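Local coordinates for protein Nsp15 (Middle East respiratory syndrome-related coronavirus, PDB 5YVD) that probably cleaves RNA at uridylates as the coronavirus member of the EndoU endoribonuclease family, working in an assembly of six chains, at residues Ser269-Asn274 with Val317-Thr322; Ser198-Leu203 with His246-Leu251; Gln306-Val311 with Gly333-Phe338; Tyr227-Val232 with Leu294-Phe299. All blocks are in the same frame, centred on the assembly; numbering follows the deposited sequence.

Contact 1 (Ser269-Asn274 with Val317-Thr322)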
loop_
_atom_site.group_PDB
_atom_site.type_symbol
_atom_site.label_atom_id
_atom_site.label_comp_id
_atom_site.label_asym_id
_atom_site.label_seq_id
_atom_site.Cartn_x
_atom_site.Cartn_y
_atom_site.Cartn_z
ATOM N N SER A 269 -26.110 -6.172 -8.998
ATOM C CA SER A 269 -27.313 -6.702 -9.644
ATOM C C SER A 269 -27.558 -8.148 -9.258
ATOM O O SER A 269 -26.661 -8.981 -9.375
ATOM C CB SER A 269 -27.198 -6.604 -11.144
ATOM O OG SER A 269 -28.332 -7.157 -11.791
ATOM N N SER A 270 -28.776 -8.416 -8.785
ATOM C CA SER A 270 -29.153 -9.713 -8.267
ATOM C C SER A 270 -30.685 -9.807 -8.145
ATOM O O SER A 270 -31.369 -8.824 -7.812
ATOM C CB SER A 270 -28.484 -9.954 -6.901
ATOM O OG SER A 270 -28.888 -11.187 -6.318
ATOM N N THR A 271 -31.214 -10.995 -8.420
ATOM C CA THR A 271 -32.644 -11.219 -8.337
ATOM C C THR A 271 -33.164 -10.961 -6.938
ATOM O O THR A 271 -34.268 -10.414 -6.798
ATOM C CB THR A 271 -33.030 -12.633 -8.795
ATOM O OG1 THR A 271 -32.744 -12.757 -10.185
ATOM C CG2 THR A 271 -34.487 -12.872 -8.621
ATOM N N ILE A 272 -32.367 -11.342 -5.929
ATOM C CA ILE A 272 -32.633 -11.020 -4.506
ATOM C C ILE A 272 -31.541 -10.154 -3.883
ATOM O O ILE A 272 -30.343 -10.409 -4.030
ATOM C CB ILE A 272 -32.685 -12.278 -3.623
ATOM C CG1 ILE A 272 -33.668 -13.309 -4.184
ATOM C CG2 ILE A 272 -33.027 -11.916 -2.183
ATOM C CD1 ILE A 272 -33.209 -14.745 -3.958
ATOM N N HIS A 273 -31.985 -9.166 -3.131
ATOM C CA HIS A 273 -31.118 -8.290 -2.392
ATOM C C HIS A 273 -31.409 -8.424 -0.888
ATOM O O HIS A 273 -32.570 -8.536 -0.473
ATOM C CB HIS A 273 -31.358 -6.840 -2.837
ATOM C CG HIS A 273 -30.835 -6.522 -4.205
ATOM N ND1 HIS A 273 -29.687 -5.795 -4.414
ATOM C CD2 HIS A 273 -31.302 -6.835 -5.430
ATOM C CE1 HIS A 273 -29.473 -5.661 -5.706
ATOM N NE2 HIS A 273 -30.441 -6.283 -6.348
ATOM N N ASN A 274 -30.350 -8.385 -0.079
ATOM C CA ASN A 274 -30.474 -8.507 1.362
ATOM C C ASN A 274 -30.034 -7.239 2.031
ATOM O O ASN A 274 -28.941 -6.783 1.805
ATOM C CB ASN A 274 -29.589 -9.646 1.872
ATOM C CG ASN A 274 -30.123 -11.031 1.522
ATOM O OD1 ASN A 274 -31.297 -11.207 1.214
ATOM N ND2 ASN A 274 -29.244 -12.029 1.588
ATOM N N VAL A 317 -41.014 -20.412 -7.893
ATOM C CA VAL A 317 -41.450 -19.520 -8.976
ATOM C C VAL A 317 -40.348 -19.302 -10.009
ATOM O O VAL A 317 -39.211 -19.023 -9.631
ATOM C CB VAL A 317 -41.899 -18.137 -8.467
ATOM C CG1 VAL A 317 -42.509 -17.332 -9.609
ATOM C CG2 VAL A 317 -42.907 -18.254 -7.321
ATOM N N PRO A 318 -40.684 -19.419 -11.316
ATOM C CA PRO A 318 -39.734 -19.085 -12.362
ATOM C C PRO A 318 -39.637 -17.564 -12.532
ATOM O O PRO A 318 -40.623 -16.917 -12.871
ATOM C CB PRO A 318 -40.329 -19.755 -13.604
ATOM C CG PRO A 318 -41.787 -19.763 -13.359
ATOM C CD PRO A 318 -41.969 -19.886 -11.876
ATOM N N ILE A 319 -38.450 -17.023 -12.261
ATOM C CA ILE A 319 -38.159 -15.600 -12.286
ATOM C C ILE A 319 -36.736 -15.359 -12.758
ATOM O O ILE A 319 -35.821 -16.092 -12.373
ATOM C CB ILE A 319 -38.222 -14.995 -10.871
ATOM C CG1 ILE A 319 -39.610 -15.165 -10.260
ATOM C CG2 ILE A 319 -37.859 -13.516 -10.907
ATOM C CD1 ILE A 319 -39.688 -14.804 -8.795
ATOM N N ASP A 320 -36.523 -14.321 -13.554
ATOM C CA ASP A 320 -35.159 -13.938 -13.916
ATOM C C ASP A 320 -34.355 -15.157 -14.435
ATOM O O ASP A 320 -33.158 -15.320 -14.135
ATOM C CB ASP A 320 -34.437 -13.272 -12.710
ATOM C CG ASP A 320 -34.907 -11.822 -12.442
ATOM O OD1 ASP A 320 -35.787 -11.312 -13.149
ATOM O OD2 ASP A 320 -34.391 -11.170 -11.516
ATOM N N LEU A 321 -35.037 -16.008 -15.197
ATOM C CA LEU A 321 -34.420 -17.143 -15.877
ATOM C C LEU A 321 -33.924 -18.297 -14.972
ATOM O O LEU A 321 -33.358 -19.246 -15.491
ATOM C CB LEU A 321 -33.322 -16.664 -16.834
ATOM C CG LEU A 321 -33.737 -15.546 -17.815
ATOM C CD1 LEU A 321 -32.563 -15.021 -18.634
ATOM C CD2 LEU A 321 -34.837 -15.988 -18.767
ATOM N N THR A 322 -34.165 -18.217 -13.655
ATOM C CA THR A 322 -33.911 -19.315 -12.680
ATOM C C THR A 322 -35.214 -19.707 -11.985
ATOM O O THR A 322 -36.289 -19.180 -12.306
ATOM C CB THR A 322 -32.970 -18.886 -11.533
ATOM O OG1 THR A 322 -32.357 -17.636 -11.853
ATOM C CG2 THR A 322 -31.907 -19.951 -11.240
#

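Contact 2 (Ser198-Leu203 with His246-Leu251)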
loop_
_atom_site.group_PDB
_atom_site.type_symbol
_atom_site.label_atom_id
_atom_site.label_comp_id
_atom_site.label_asym_id
_atom_site.label_seq_id
_atom_site.Cartn_x
_atom_site.Cartn_y
_atom_site.Cartn_z
ATOM N N SER A 198 -33.404 5.201 -5.173
ATOM C CA SER A 198 -33.082 6.495 -5.755
ATOM C C SER A 198 -33.758 6.640 -7.122
ATOM O O SER A 198 -34.337 7.681 -7.416
ATOM C CB SER A 198 -31.566 6.667 -5.867
ATOM O OG SER A 198 -31.061 5.944 -6.964
ATOM N N ASP A 199 -33.694 5.591 -7.941
ATOM C CA ASP A 199 -34.353 5.581 -9.253
ATOM C C ASP A 199 -35.501 4.542 -9.304
ATOM O O ASP A 199 -35.260 3.360 -9.586
ATOM C CB ASP A 199 -33.317 5.312 -10.355
ATOM C CG ASP A 199 -33.958 4.986 -11.685
ATOM O OD1 ASP A 199 -34.611 5.860 -12.279
ATOM O OD2 ASP A 199 -33.831 3.832 -12.136
ATOM N N PHE A 200 -36.732 4.992 -9.026
ATOM C CA PHE A 200 -37.907 4.106 -8.977
ATOM C C PHE A 200 -39.126 4.747 -9.655
ATOM O O PHE A 200 -39.596 5.816 -9.241
ATOM C CB PHE A 200 -38.281 3.727 -7.524
ATOM C CG PHE A 200 -39.322 2.618 -7.429
ATOM C CD1 PHE A 200 -38.954 1.329 -7.104
ATOM C CD2 PHE A 200 -40.663 2.866 -7.696
ATOM C CE1 PHE A 200 -39.890 0.314 -7.043
ATOM C CE2 PHE A 200 -41.598 1.851 -7.648
ATOM C CZ PHE A 200 -41.205 0.568 -7.327
ATOM N N LEU A 201 -39.659 4.075 -10.672
ATOM C CA LEU A 201 -40.827 4.568 -11.372
ATOM C C LEU A 201 -41.867 3.482 -11.440
ATOM O O LEU A 201 -41.549 2.366 -11.818
ATOM C CB LEU A 201 -40.479 5.042 -12.783
ATOM C CG LEU A 201 -40.363 6.570 -12.934
ATOM C CD1 LEU A 201 -39.132 7.137 -12.210
ATOM C CD2 LEU A 201 -40.367 6.958 -14.416
ATOM N N PRO A 202 -43.123 3.818 -11.091
ATOM C CA PRO A 202 -44.175 2.819 -11.115
ATOM C C PRO A 202 -44.427 2.359 -12.535
ATOM O O PRO A 202 -44.133 3.084 -13.476
ATOM C CB PRO A 202 -45.389 3.557 -10.537
ATOM C CG PRO A 202 -45.137 4.980 -10.835
ATOM C CD PRO A 202 -43.643 5.152 -10.726
ATOM N N LEU A 203 -44.948 1.154 -12.671
ATOM C CA LEU A 203 -45.043 0.508 -13.959
ATOM C C LEU A 203 -46.461 0.069 -14.302
ATOM O O LEU A 203 -46.682 -0.446 -15.381
ATOM C CB LEU A 203 -44.119 -0.710 -13.978
ATOM C CG LEU A 203 -42.615 -0.452 -14.017
ATOM C CD1 LEU A 203 -41.851 -1.733 -13.688
ATOM C CD2 LEU A 203 -42.195 0.111 -15.374
ATOM N N HIS A 246 -40.761 -7.325 2.198
ATOM C CA HIS A 246 -39.970 -8.152 1.294
ATOM C C HIS A 246 -40.088 -7.734 -0.184
ATOM O O HIS A 246 -39.492 -8.363 -1.070
ATOM C CB HIS A 246 -40.328 -9.627 1.510
ATOM C CG HIS A 246 -40.017 -10.114 2.899
ATOM N ND1 HIS A 246 -38.726 -10.268 3.365
ATOM C CD2 HIS A 246 -40.827 -10.442 3.932
ATOM C CE1 HIS A 246 -38.757 -10.672 4.621
ATOM N NE2 HIS A 246 -40.020 -10.790 4.990
ATOM N N LEU A 247 -40.810 -6.647 -0.452
ATOM C CA LEU A 247 -41.028 -6.231 -1.830
ATOM C C LEU A 247 -40.520 -4.817 -1.986
ATOM O O LEU A 247 -40.771 -3.989 -1.129
ATOM C CB LEU A 247 -42.505 -6.341 -2.200
ATOM C CG LEU A 247 -42.775 -6.233 -3.704
ATOM C CD1 LEU A 247 -42.380 -7.526 -4.398
ATOM C CD2 LEU A 247 -44.232 -5.885 -4.010
ATOM N N LEU A 248 -39.806 -4.541 -3.073
ATOM C CA LEU A 248 -39.030 -3.311 -3.153
ATOM C C LEU A 248 -39.913 -2.076 -3.167
ATOM O O LEU A 248 -39.583 -1.060 -2.540
ATOM C CB LEU A 248 -38.088 -3.278 -4.349
ATOM C CG LEU A 248 -37.282 -1.955 -4.432
ATOM C CD1 LEU A 248 -36.259 -1.845 -3.302
ATOM C CD2 LEU A 248 -36.580 -1.761 -5.775
ATOM N N ILE A 249 -41.030 -2.138 -3.875
ATOM C CA ILE A 249 -41.916 -0.979 -3.936
ATOM C C ILE A 249 -42.358 -0.556 -2.512
ATOM O O ILE A 249 -42.476 0.638 -2.214
ATOM C CB ILE A 249 -43.108 -1.232 -4.880
ATOM C CG1 ILE A 249 -43.951 0.047 -5.059
ATOM C CG2 ILE A 249 -43.962 -2.388 -4.371
ATOM C CD1 ILE A 249 -44.993 -0.061 -6.159
ATOM N N GLY A 250 -42.577 -1.533 -1.637
ATOM C CA GLY A 250 -42.924 -1.257 -0.247
ATOM C C GLY A 250 -41.770 -0.638 0.544
ATOM O O GLY A 250 -41.977 0.253 1.370
ATOM N N LEU A 251 -40.560 -1.117 0.282
ATOM C CA LEU A 251 -39.364 -0.536 0.872
ATOM C C LEU A 251 -39.124 0.879 0.372
ATOM O O LEU A 251 -38.789 1.765 1.163
ATOM C CB LEU A 251 -38.121 -1.412 0.595
ATOM C CG LEU A 251 -36.756 -0.823 0.951
ATOM C CD1 LEU A 251 -36.720 -0.468 2.413
ATOM C CD2 LEU A 251 -35.615 -1.763 0.643
#

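Contact 3 (Gln306-Val311 with Gly333-Phe338)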
loop_
_atom_site.group_PDB
_atom_site.type_symbol
_atom_site.label_atom_id
_atom_site.label_comp_id
_atom_site.label_asym_id
_atom_site.label_seq_id
_atom_site.Cartn_x
_atom_site.Cartn_y
_atom_site.Cartn_z
ATOM N N GLN A 306 -52.245 -19.280 -4.610
ATOM C CA GLN A 306 -51.749 -20.192 -3.591
ATOM C C GLN A 306 -52.831 -20.643 -2.622
ATOM O O GLN A 306 -53.788 -19.919 -2.350
ATOM C CB GLN A 306 -50.604 -19.535 -2.816
ATOM C CG GLN A 306 -49.336 -20.379 -2.785
ATOM C CD GLN A 306 -48.657 -20.444 -4.136
ATOM O OE1 GLN A 306 -48.611 -19.449 -4.862
ATOM N NE2 GLN A 306 -48.122 -21.618 -4.482
ATOM N N ASP A 307 -52.638 -21.844 -2.087
ATOM C CA ASP A 307 -53.554 -22.427 -1.114
ATOM C C ASP A 307 -53.331 -21.879 0.318
ATOM O O ASP A 307 -52.310 -22.143 0.983
ATOM C CB ASP A 307 -53.467 -23.960 -1.138
ATOM C CG ASP A 307 -54.668 -24.609 -0.496
ATOM O OD1 ASP A 307 -55.631 -24.908 -1.233
ATOM O OD2 ASP A 307 -54.668 -24.773 0.746
ATOM N N LEU A 308 -54.323 -21.125 0.781
ATOM C CA LEU A 308 -54.273 -20.491 2.089
ATOM C C LEU A 308 -54.581 -21.522 3.179
ATOM O O LEU A 308 -54.526 -21.211 4.374
ATOM C CB LEU A 308 -55.252 -19.307 2.135
ATOM C CG LEU A 308 -55.072 -18.232 1.041
ATOM C CD1 LEU A 308 -56.123 -17.136 1.169
ATOM C CD2 LEU A 308 -53.665 -17.645 1.078
ATOM N N GLY A 309 -54.906 -22.745 2.745
ATOM C CA GLY A 309 -55.117 -23.872 3.635
ATOM C C GLY A 309 -53.851 -24.309 4.333
ATOM O O GLY A 309 -53.843 -24.454 5.548
ATOM N N VAL A 310 -52.767 -24.510 3.590
ATOM C CA VAL A 310 -51.568 -25.116 4.184
ATOM C C VAL A 310 -50.805 -24.160 5.111
ATOM O O VAL A 310 -50.593 -23.006 4.784
ATOM C CB VAL A 310 -50.639 -25.733 3.115
ATOM C CG1 VAL A 310 -49.969 -24.661 2.266
ATOM C CG2 VAL A 310 -49.606 -26.645 3.775
ATOM N N VAL A 311 -50.395 -24.668 6.265
ATOM C CA VAL A 311 -49.691 -23.872 7.271
ATOM C C VAL A 311 -48.312 -23.415 6.795
ATOM O O VAL A 311 -47.870 -22.305 7.116
ATOM C CB VAL A 311 -49.534 -24.676 8.594
ATOM C CG1 VAL A 311 -48.517 -24.029 9.541
ATOM C CG2 VAL A 311 -50.891 -24.852 9.274
ATOM N N GLY A 333 -56.714 -19.684 7.177
ATOM C CA GLY A 333 -57.147 -19.288 5.832
ATOM C C GLY A 333 -56.649 -17.932 5.343
ATOM O O GLY A 333 -57.192 -17.379 4.372
ATOM N N GLN A 334 -55.618 -17.414 6.023
ATOM C CA GLN A 334 -54.952 -16.156 5.673
ATOM C C GLN A 334 -53.430 -16.357 5.648
ATOM O O GLN A 334 -52.898 -17.348 6.156
ATOM C CB GLN A 334 -55.292 -15.069 6.690
ATOM C CG GLN A 334 -56.763 -14.693 6.756
ATOM C CD GLN A 334 -57.054 -13.643 7.827
ATOM O OE1 GLN A 334 -56.622 -13.756 8.983
ATOM N NE2 GLN A 334 -57.794 -12.614 7.445
ATOM N N VAL A 335 -52.744 -15.404 5.046
ATOM C CA VAL A 335 -51.301 -15.406 4.996
ATOM C C VAL A 335 -50.795 -14.819 6.305
ATOM O O VAL A 335 -51.293 -13.799 6.764
ATOM C CB VAL A 335 -50.818 -14.524 3.813
ATOM C CG1 VAL A 335 -49.301 -14.303 3.835
ATOM C CG2 VAL A 335 -51.264 -15.132 2.493
ATOM N N GLN A 336 -49.818 -15.456 6.925
ATOM C CA GLN A 336 -49.143 -14.819 8.050
ATOM C C GLN A 336 -48.012 -14.014 7.444
ATOM O O GLN A 336 -47.972 -12.804 7.611
ATOM C CB GLN A 336 -48.571 -15.826 9.057
ATOM C CG GLN A 336 -49.553 -16.810 9.680
ATOM C CD GLN A 336 -48.823 -17.970 10.358
ATOM O OE1 GLN A 336 -49.141 -19.146 10.138
ATOM N NE2 GLN A 336 -47.813 -17.642 11.158
ATOM N N THR A 337 -47.104 -14.706 6.743
ATOM C CA THR A 337 -45.967 -14.090 6.070
ATOM C C THR A 337 -45.583 -14.830 4.763
ATOM O O THR A 337 -46.000 -15.964 4.536
ATOM C CB THR A 337 -44.734 -13.962 7.008
ATOM O OG1 THR A 337 -43.667 -13.264 6.328
ATOM C CG2 THR A 337 -44.242 -15.316 7.449
ATOM N N PHE A 338 -44.793 -14.144 3.923
ATOM C CA PHE A 338 -44.312 -14.656 2.638
ATOM C C PHE A 338 -43.010 -13.952 2.276
ATOM O O PHE A 338 -42.972 -12.722 2.170
ATOM C CB PHE A 338 -45.334 -14.366 1.566
ATOM C CG PHE A 338 -44.970 -14.880 0.211
ATOM C CD1 PHE A 338 -44.502 -14.033 -0.760
ATOM C CD2 PHE A 338 -45.157 -16.200 -0.111
ATOM C CE1 PHE A 338 -44.201 -14.494 -2.030
ATOM C CE2 PHE A 338 -44.861 -16.677 -1.374
ATOM C CZ PHE A 338 -44.380 -15.820 -2.337
#

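Contact 4 (Tyr227-Val232 with Leu294-Phe299)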
loop_
_atom_site.group_PDB
_atom_site.type_symbol
_atom_site.label_atom_id
_atom_site.label_comp_id
_atom_site.label_asym_id
_atom_site.label_seq_id
_atom_site.Cartn_x
_atom_site.Cartn_y
_atom_site.Cartn_z
ATOM N N TYR A 227 -54.207 -11.491 2.621
ATOM C CA TYR A 227 -52.856 -11.625 2.097
ATOM C C TYR A 227 -51.771 -10.870 2.883
ATOM O O TYR A 227 -50.633 -10.692 2.404
ATOM C CB TYR A 227 -52.867 -11.211 0.620
ATOM C CG TYR A 227 -53.750 -12.108 -0.198
ATOM C CD1 TYR A 227 -53.310 -13.349 -0.610
ATOM C CD2 TYR A 227 -55.067 -11.747 -0.492
ATOM C CE1 TYR A 227 -54.137 -14.201 -1.332
ATOM C CE2 TYR A 227 -55.903 -12.586 -1.222
ATOM C CZ TYR A 227 -55.429 -13.812 -1.641
ATOM O OH TYR A 227 -56.232 -14.648 -2.368
ATOM N N ALA A 228 -52.116 -10.433 4.086
ATOM C CA ALA A 228 -51.157 -9.827 5.002
ATOM C C ALA A 228 -50.302 -8.704 4.423
ATOM O O ALA A 228 -49.156 -8.529 4.833
ATOM C CB ALA A 228 -50.249 -10.912 5.560
ATOM N N PHE A 229 -50.841 -7.919 3.497
ATOM C CA PHE A 229 -50.042 -6.864 2.863
ATOM C C PHE A 229 -49.407 -5.925 3.879
ATOM O O PHE A 229 -48.326 -5.385 3.647
ATOM C CB PHE A 229 -50.869 -6.074 1.843
ATOM C CG PHE A 229 -50.525 -6.403 0.435
ATOM C CD1 PHE A 229 -50.208 -5.404 -0.474
ATOM C CD2 PHE A 229 -50.445 -7.736 0.026
ATOM C CE1 PHE A 229 -49.841 -5.728 -1.775
ATOM C CE2 PHE A 229 -50.071 -8.062 -1.271
ATOM C CZ PHE A 229 -49.770 -7.055 -2.171
ATOM N N GLU A 230 -50.090 -5.725 4.997
ATOM C CA GLU A 230 -49.604 -4.860 6.059
ATOM C C GLU A 230 -48.217 -5.353 6.461
ATOM O O GLU A 230 -47.234 -4.602 6.404
ATOM C CB GLU A 230 -50.600 -4.883 7.242
ATOM C CG GLU A 230 -51.089 -3.543 7.801
ATOM C CD GLU A 230 -51.459 -2.519 6.747
ATOM O OE1 GLU A 230 -52.664 -2.332 6.503
ATOM O OE2 GLU A 230 -50.530 -1.890 6.183
ATOM N N HIS A 231 -48.137 -6.637 6.797
ATOM C CA HIS A 231 -46.865 -7.267 7.187
ATOM C C HIS A 231 -45.891 -7.380 6.005
ATOM O O HIS A 231 -44.757 -6.895 6.071
ATOM C CB HIS A 231 -47.123 -8.668 7.772
ATOM C CG HIS A 231 -45.920 -9.302 8.398
ATOM N ND1 HIS A 231 -45.566 -9.094 9.714
ATOM C CD2 HIS A 231 -44.996 -10.144 7.893
ATOM C CE1 HIS A 231 -44.473 -9.780 9.995
ATOM N NE2 HIS A 231 -44.110 -10.430 8.907
ATOM N N VAL A 232 -46.354 -7.978 4.918
ATOM C CA VAL A 232 -45.460 -8.412 3.862
ATOM C C VAL A 232 -44.940 -7.230 3.036
ATOM O O VAL A 232 -43.739 -7.083 2.819
ATOM C CB VAL A 232 -46.149 -9.469 2.955
ATOM C CG1 VAL A 232 -45.241 -9.859 1.813
ATOM C CG2 VAL A 232 -46.513 -10.716 3.740
ATOM N N LEU A 294 -40.339 -7.096 -7.737
ATOM C CA LEU A 294 -41.285 -7.538 -8.754
ATOM C C LEU A 294 -42.266 -6.423 -9.047
ATOM O O LEU A 294 -42.607 -5.639 -8.158
ATOM C CB LEU A 294 -42.073 -8.757 -8.282
ATOM C CG LEU A 294 -41.227 -9.993 -8.022
ATOM C CD1 LEU A 294 -42.000 -10.957 -7.116
ATOM C CD2 LEU A 294 -40.791 -10.650 -9.336
ATOM N N LYS A 295 -42.722 -6.370 -10.292
ATOM C CA LYS A 295 -43.940 -5.649 -10.624
ATOM C C LYS A 295 -44.955 -6.068 -9.577
ATOM O O LYS A 295 -45.098 -7.258 -9.305
ATOM C CB LYS A 295 -44.411 -6.045 -12.015
ATOM C CG LYS A 295 -45.573 -5.228 -12.558
ATOM C CD LYS A 295 -45.091 -4.010 -13.327
ATOM C CE LYS A 295 -44.594 -4.365 -14.724
ATOM N NZ LYS A 295 -45.674 -4.776 -15.665
ATOM N N LEU A 296 -45.628 -5.111 -8.947
ATOM C CA LEU A 296 -46.513 -5.445 -7.822
ATOM C C LEU A 296 -47.675 -6.340 -8.271
ATOM O O LEU A 296 -48.067 -7.263 -7.560
ATOM C CB LEU A 296 -47.048 -4.183 -7.166
ATOM C CG LEU A 296 -48.157 -4.305 -6.123
ATOM C CD1 LEU A 296 -47.663 -4.999 -4.865
ATOM C CD2 LEU A 296 -48.682 -2.920 -5.802
ATOM N N ASP A 297 -48.204 -6.070 -9.459
ATOM C CA ASP A 297 -49.229 -6.921 -10.047
ATOM C C ASP A 297 -48.772 -8.377 -10.122
ATOM O O ASP A 297 -49.531 -9.306 -9.851
ATOM C CB ASP A 297 -49.571 -6.461 -11.461
ATOM C CG ASP A 297 -49.978 -5.015 -11.527
ATOM O OD1 ASP A 297 -51.183 -4.772 -11.684
ATOM O OD2 ASP A 297 -49.094 -4.136 -11.436
ATOM N N ASP A 298 -47.527 -8.581 -10.502
ATOM C CA ASP A 298 -47.014 -9.945 -10.595
ATOM C C ASP A 298 -46.906 -10.624 -9.206
ATOM O O ASP A 298 -47.216 -11.822 -9.037
ATOM C CB ASP A 298 -45.675 -9.928 -11.339
ATOM C CG ASP A 298 -45.828 -9.521 -12.805
ATOM O OD1 ASP A 298 -46.915 -9.743 -13.389
ATOM O OD2 ASP A 298 -44.852 -9.011 -13.384
ATOM N N PHE A 299 -46.477 -9.852 -8.211
ATOM C CA PHE A 299 -46.416 -10.345 -6.840
ATOM C C PHE A 299 -47.805 -10.695 -6.326
ATOM O O PHE A 299 -47.985 -11.688 -5.632
ATOM C CB PHE A 299 -45.800 -9.284 -5.950
ATOM C CG PHE A 299 -45.617 -9.709 -4.520
ATOM C CD1 PHE A 299 -44.525 -10.459 -4.148
ATOM C CD2 PHE A 299 -46.510 -9.305 -3.540
ATOM C CE1 PHE A 299 -44.329 -10.819 -2.835
ATOM C CE2 PHE A 299 -46.325 -9.656 -2.217
ATOM C CZ PHE A 299 -45.227 -10.411 -1.864
#

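Contact 1 (Ser269-Asn274 with Val317-Thr322)
Thr271 and Asp320 meet from opposite directions, a loop threonine reaching the turn of a hairpin in the endoribonuclease domain. The polar link is a hydrogen bond of 2.6 Å from Thr271 OG1 to Asp320 OD2; this bond is doubtful in detail, because the position of OD2 is less sure. With OG1 anti to the carbonyl carbon (chi1 -66°), Thr271 sends its hydroxyl toward the acid and its methyl toward Ile319. The apolar part is small: Thr271 CG2 lies 4.1 Å from Ile319 CG2. Backbone bonds shape the acceptor side. Ile319 to Thr322 form a type I' turn, with Asp320 and Leu321 both at positive phi, closed by Ile319 N to Thr322 O (3.1 Å) and Thr322 N to Ile319 O (3.0 Å). In the other segment, Ser270 OG donates to Ile272 O, 2.8 Å away, and ties the backbone at Ile272 to the serine. The turn joins strands 312-319 and 322-331, while 269-274 leads into strand 273-279 of a separate sheet. Helix 69-74 borders the junction: its Asn74 bonds to Thr271 OG1 and Asp320 O, while Asp320 OD1 accepts from the backbone of Thr192.

Contact 2 (Ser198-Leu203 with His246-Leu251)
Phe200, in a loop of the EndoU-family endoribonuclease domain, brings its ring against the first turn of helix 248-255, where Leu248 and Ile249 receive it. The close part lies at the far end of the ring. Phe200 CZ is 3.6 Å from both Ile249 CB and Ile249 CG1, the two side chains crossing at about a right angle, and Phe200 CE2 is 3.9 Å from Ile249 CG1. Leu248 runs past the phenylalanine in the opposite sense and sets CD2 at the ring edge, 4.1 Å from Phe200 CE1. Extension of Phe200, with CG anti to the backbone N (chi1 -169°), carries the ring from an irregular chain to the helix. Within the helix, Leu251 N bonds to O of the N-cap residue Leu247 (3.2 Å). No hydrogen bond crosses between the segments, so the contact is wholly apolar. The loose side is the loop itself: Ser198, Asp199 and Leu201 are exposed, and none of the three reaches the helix. Phe200 also stacks on Tyr252, one turn further along helix 248-255. Ile249 is shared with helix 205-212, touching Glu207, Phe210 and Leu211, while Leu251 of the same helix leans on Tyr275 and Ile277 of strand 273-279.

Contact 3 (Gln306-Val311 with Gly333-Phe338)
Leu308 lies over one face of the peptide group between Gly333 and Gln334: its CB stands 3.5 Å from Gly333 O and its CD1 3.4 Å from Gly333 O, both on the same side of the plane. In return the carbonyl of Leu308 meets the glycine backbone, its O being 3.6 Å from Gly333 CA in a CA-H...O contact with an angle of 147° at the hydrogen. With CG anti to its own carbonyl carbon (chi1 -55°), Leu308 turns its side chain over this peptide; CD1 stays there, while CD2 meets Val335 CG2 at 3.8 Å. No hydrogen bond joins the segments. Gly333, at positive phi, belongs to the connection between strands 322-331 and 334-340, the last two strands of the antiparallel three-stranded sheet near the C-terminus. Within the latter strand, the backbones of Gln336 and Thr337 both hydrogen-bond to Trp329, a classic beta bulge, and the chain turns a corner there. Val335, before the corner, is buried and also packs on Leu328, Tyr227 and Ala228. On the loop side, Gly309 N makes a weak bond of 2.9 Å to Asp307 OD2. Leu308 and Gln334 both touch Asn226, and the ring of Phe338 stacks on Phe326.

Contact 4 (Tyr227-Val232 with Leu294-Phe299)
Phe299 and Val232 point at each other between two helices of the EndoU-type endoribonuclease domain, both in an extended first torsion: Phe299 CG is anti to the backbone N at -177°, and Val232 CG1 takes the same position. Phe229 differs, its chi1 of -106° lying away from the staggered values and swinging the ring over toward the partner helix. The first turns of helices 229-234 and 296-304 pack together through apolar side chains. Val232 CG1 comes to the edge of the Phe299 ring, 3.7 Å from CZ. Phe229 reaches the same ring edge, with its CE2 4.2 Å from Phe299 CE2; the two phenylalanines run past each other in opposite directions, their planes turned by about 60°. Leu296 supplies the third contact: its CD1 lies at the edge of the Phe229 ring, 3.9 Å from CE1. All four side chains are buried, and no hydrogen bond passes between the segments.

Each helix start is secured within its own chain segment. Val232 N bonds to O of the N-cap residue Ala228 at 2.9 Å, and Phe299 N to O of the N-cap residue Lys295 at 3.1 Å. Residues 230-232 take a wider, pi-type turn. Helix 215-221 adds Ile219 against Phe229 and Phe218 against Leu296, while Glu207 OE2 of helix 205-212 accepts from Leu296 N. Farther along helix 296-304, Val300 and Leu303 touch Phe229 too. The carbonyl oxygen of Tyr227 lies in the plane of the Phe229 ring, at its edge.

All four contacts lie in the endoribonuclease domain, and contact 4 touches contacts 2 and 3. With contact 2, centres about 12 Å apart, Leu247 CD2 packs 3.6 Å from Leu296 CD1 and His246 N probably bonds to Val232 O at 3.1 Å. With contact 3, centres about 13 Å apart, Val335 O lies 3.3 Å from Ala228 CB. Contacts 2 and 3 touch through His246 CD2 and Phe338 O, 3.6 Å apart. Nearby, His246 NE2 and Thr337 OG1 each bond to glycerol, probably from the crystallisation liquor. Contact 1 touches none of the others, though its nearest atoms are about 4 Å from contact 4 (centres about 16 Å apart); its strand 312-319 belongs to the sheet reached by contact 3.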